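Local coordinates for ESAT-6-like protein MAB_3112 (Mycobacterium abscessus, PDB 4I0X) that is of unknown function but, as a secreted WXG100-family protein, pairs with the ESAT-6-like protein MAB_3113 in the EsxEF complex, at residues S23-F34 / Y45-A56. The protein carries 4 engineered substitutions. Residues are numbered along the deposited sequence; the frame is centred on the assembly and turned at random.
Sequences SNSLDRDVQSLF and YRSGWDEMQDGA. Engineered in segment 23-34: N24 (natural residue Ser).
W49 reaches across to helix 4-32 and sits as a knob among S23, L26, D27 and V30. Its NE1 gives a nearly straight hydrogen bond (2.8 Å) to D27 OD1, which accepts through its anti lone pair and lies close to the indole plane. One face of the indole takes V30 CG2, a CH-pi contact 4.1 Å from the five-membered ring's centroid; Q53 CB, from W49's own helix, lies against the opposite face toward its rim, and L26 CB meets W49 CH2 at 3.5 Å. Nearer the turn, R46 lays its guanidinium on F34, planes 25° apart, an off-centre cation-pi contact; the bend at chi3 (-55°) folds the arginine over the ring. Y45 CE1 meets L33 CD1 at 3.9 Å, while its OH hydrogen-bonds with T20 OG1 of the MAB_3113 chain.

Farther out, Q31 NE2 donates a weak bond to D27 OD1, and a water links S23 OG, the engineered N24 and Q53 NE2. Over these segments the helices run antiparallel, at 169°, as the two arms of the WXG100 helical hairpin. The indole N-H is thus satisfied by a carboxylate at the margin of an apolar interface, and the bond, with a contact on each face, should restrict the ring's rotation.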
# COMPACT_ATOMS: atom_id res chain seq x y z
N SER A 23 6.92 3.67 1.53
CA SER A 23 7.33 2.36 1.98
C SER A 23 8.79 2.30 2.46
O SER A 23 9.08 1.69 3.48
CB SER A 23 7.13 1.36 0.84
OG SER A 23 7.42 0.06 1.30
N ASN A 24 9.71 2.92 1.73
CA ASN A 24 11.11 2.91 2.11
C ASN A 24 11.31 3.71 3.42
O ASN A 24 12.08 3.33 4.31
CB ASN A 24 11.96 3.48 0.98
CG ASN A 24 12.04 2.52 -0.22
OD1 ASN A 24 11.65 1.37 -0.13
ND2 ASN A 24 12.54 3.02 -1.34
N SER A 25 10.62 4.82 3.50
CA SER A 25 10.65 5.66 4.70
C SER A 25 10.13 4.92 5.93
O SER A 25 10.73 4.96 7.02
CB SER A 25 9.89 6.97 4.45
OG SER A 25 9.94 7.83 5.58
N LEU A 26 9.05 4.19 5.76
CA LEU A 26 8.47 3.47 6.89
C LEU A 26 9.37 2.31 7.29
O LEU A 26 9.44 1.97 8.44
CB LEU A 26 7.10 2.92 6.53
CG LEU A 26 5.95 3.88 6.71
CD1 LEU A 26 4.76 3.32 5.96
CD2 LEU A 26 5.66 4.09 8.22
N ASP A 27 10.03 1.71 6.32
CA ASP A 27 10.92 0.59 6.58
C ASP A 27 12.07 1.04 7.47
O ASP A 27 12.39 0.40 8.47
CB ASP A 27 11.46 -0.02 5.29
CG ASP A 27 12.26 -1.28 5.55
OD1 ASP A 27 11.73 -2.19 6.20
OD2 ASP A 27 13.42 -1.35 5.17
N ARG A 28 12.63 2.20 7.17
CA ARG A 28 13.67 2.75 8.01
C ARG A 28 13.16 3.04 9.44
O ARG A 28 13.82 2.73 10.44
CB ARG A 28 14.26 3.98 7.37
CG ARG A 28 15.07 3.65 6.10
CD ARG A 28 15.84 4.86 5.60
NE ARG A 28 14.98 5.93 5.11
CZ ARG A 28 14.55 6.05 3.85
NH1 ARG A 28 14.87 5.14 2.93
NH2 ARG A 28 13.78 7.08 3.50
N ASP A 29 11.98 3.61 9.52
CA ASP A 29 11.41 3.94 10.83
C ASP A 29 11.17 2.68 11.65
O ASP A 29 11.51 2.60 12.85
CB ASP A 29 10.07 4.64 10.68
CG ASP A 29 10.18 6.04 10.15
OD1 ASP A 29 11.28 6.64 10.13
OD2 ASP A 29 9.12 6.58 9.76
N VAL A 30 10.55 1.69 11.02
CA VAL A 30 10.24 0.44 11.69
C VAL A 30 11.48 -0.24 12.17
O VAL A 30 11.54 -0.63 13.33
CB VAL A 30 9.44 -0.52 10.82
CG1 VAL A 30 9.36 -1.89 11.52
CG2 VAL A 30 8.04 0.03 10.56
N GLN A 31 12.46 -0.42 11.29
CA GLN A 31 13.71 -1.04 11.70
C GLN A 31 14.36 -0.29 12.87
O GLN A 31 14.99 -0.92 13.70
CB GLN A 31 14.72 -1.13 10.54
CG GLN A 31 14.23 -1.96 9.36
CD GLN A 31 13.57 -3.28 9.78
OE1 GLN A 31 14.06 -3.99 10.67
NE2 GLN A 31 12.45 -3.60 9.13
N SER A 32 14.23 1.03 12.94
CA SER A 32 14.91 1.75 14.02
C SER A 32 14.31 1.38 15.39
O SER A 32 14.96 1.58 16.43
CB SER A 32 14.84 3.28 13.83
OG SER A 32 13.54 3.76 14.15
N LEU A 33 13.08 0.86 15.40
CA LEU A 33 12.46 0.54 16.71
C LEU A 33 13.12 -0.65 17.40
O LEU A 33 13.05 -0.77 18.62
CB LEU A 33 10.99 0.23 16.56
CG LEU A 33 10.12 1.37 16.06
CD1 LEU A 33 8.77 0.75 15.81
CD2 LEU A 33 10.06 2.54 17.06
N PHE A 34 13.77 -1.53 16.63
CA PHE A 34 14.20 -2.82 17.15
C PHE A 34 15.50 -2.77 17.89
O PHE A 34 15.85 -3.72 18.60
CB PHE A 34 14.22 -3.86 16.03
CG PHE A 34 12.88 -4.07 15.41
CD1 PHE A 34 11.76 -4.15 16.21
CD2 PHE A 34 12.73 -4.14 14.04
CE1 PHE A 34 10.52 -4.34 15.64
CE2 PHE A 34 11.47 -4.30 13.48
CZ PHE A 34 10.38 -4.40 14.27
N TYR A 45 5.41 -7.39 15.62
CA TYR A 45 5.44 -6.15 14.86
C TYR A 45 6.34 -6.27 13.63
O TYR A 45 5.98 -5.89 12.53
CB TYR A 45 5.94 -5.03 15.76
CG TYR A 45 5.64 -3.63 15.26
CD1 TYR A 45 6.53 -2.97 14.43
CD2 TYR A 45 4.52 -2.95 15.67
CE1 TYR A 45 6.29 -1.68 14.02
CE2 TYR A 45 4.26 -1.68 15.24
CZ TYR A 45 5.17 -1.04 14.42
OH TYR A 45 4.91 0.27 14.02
N ARG A 46 7.54 -6.79 13.84
CA ARG A 46 8.43 -7.07 12.73
C ARG A 46 7.79 -7.94 11.63
O ARG A 46 7.96 -7.65 10.47
CB ARG A 46 9.73 -7.71 13.21
CG ARG A 46 10.69 -7.99 12.07
CD ARG A 46 11.87 -8.81 12.53
NE ARG A 46 12.58 -8.22 13.66
CZ ARG A 46 13.72 -7.54 13.57
NH1 ARG A 46 14.30 -7.31 12.39
NH2 ARG A 46 14.30 -7.08 14.68
N SER A 47 7.05 -9.00 11.98
CA SER A 47 6.48 -9.80 10.93
C SER A 47 5.19 -9.15 10.32
O SER A 47 4.91 -9.32 9.16
CB SER A 47 6.31 -11.26 11.36
OG SER A 47 5.24 -11.44 12.24
N GLY A 48 4.49 -8.32 11.09
CA GLY A 48 3.44 -7.50 10.55
C GLY A 48 3.94 -6.52 9.48
O GLY A 48 3.33 -6.36 8.43
N TRP A 49 5.06 -5.85 9.79
CA TRP A 49 5.68 -4.91 8.87
C TRP A 49 6.19 -5.60 7.61
O TRP A 49 6.00 -5.10 6.49
CB TRP A 49 6.78 -4.07 9.54
CG TRP A 49 7.51 -3.33 8.49
CD1 TRP A 49 8.80 -3.52 8.09
CD2 TRP A 49 6.97 -2.34 7.63
NE1 TRP A 49 9.10 -2.68 7.05
CE2 TRP A 49 7.98 -1.96 6.73
CE3 TRP A 49 5.72 -1.74 7.51
CZ2 TRP A 49 7.78 -1.00 5.75
CZ3 TRP A 49 5.53 -0.78 6.54
CH2 TRP A 49 6.56 -0.42 5.68
N ASP A 50 6.80 -6.76 7.77
CA ASP A 50 7.24 -7.56 6.64
C ASP A 50 6.07 -7.86 5.72
O ASP A 50 6.21 -7.77 4.50
CB ASP A 50 7.84 -8.86 7.11
CG ASP A 50 9.21 -8.68 7.76
OD1 ASP A 50 9.74 -7.54 7.75
OD2 ASP A 50 9.75 -9.69 8.27
N GLU A 51 4.92 -8.21 6.30
CA GLU A 51 3.73 -8.45 5.49
C GLU A 51 3.19 -7.14 4.89
O GLU A 51 2.83 -7.09 3.74
CB GLU A 51 2.65 -9.20 6.27
CG GLU A 51 1.35 -9.27 5.50
CD GLU A 51 0.31 -10.19 6.11
OE1 GLU A 51 0.51 -10.72 7.24
OE2 GLU A 51 -0.73 -10.37 5.46
N MET A 52 3.14 -6.06 5.66
CA MET A 52 2.76 -4.77 5.10
C MET A 52 3.65 -4.28 3.90
O MET A 52 3.16 -3.81 2.87
CB MET A 52 2.75 -3.75 6.24
CG MET A 52 2.21 -2.45 5.87
SD MET A 52 1.78 -1.40 7.30
CE MET A 52 0.95 -0.19 6.29
N GLN A 53 4.96 -4.37 4.05
CA GLN A 53 5.90 -3.96 3.05
C GLN A 53 5.77 -4.86 1.81
O GLN A 53 5.89 -4.40 0.68
CB GLN A 53 7.30 -4.06 3.62
CG GLN A 53 8.39 -3.59 2.72
CD GLN A 53 9.75 -3.79 3.36
OE1 GLN A 53 10.06 -4.87 3.87
NE2 GLN A 53 10.57 -2.75 3.36
N ASP A 54 5.52 -6.14 2.03
CA ASP A 54 5.30 -7.05 0.92
C ASP A 54 4.06 -6.61 0.15
O ASP A 54 4.08 -6.58 -1.07
CB ASP A 54 5.20 -8.51 1.42
CG ASP A 54 5.12 -9.53 0.28
OD1 ASP A 54 6.12 -9.68 -0.48
OD2 ASP A 54 4.07 -10.24 0.18
N GLY A 55 3.00 -6.21 0.85
CA GLY A 55 1.80 -5.79 0.17
C GLY A 55 2.04 -4.51 -0.62
O GLY A 55 1.62 -4.36 -1.77
N ALA A 56 2.76 -3.61 -0.01
CA ALA A 56 3.07 -2.31 -0.61
C ALA A 56 3.87 -2.48 -1.89
O ALA A 56 3.54 -1.89 -2.91
CB ALA A 56 3.82 -1.43 0.41
O HOH W 1 9.87 -0.64 1.42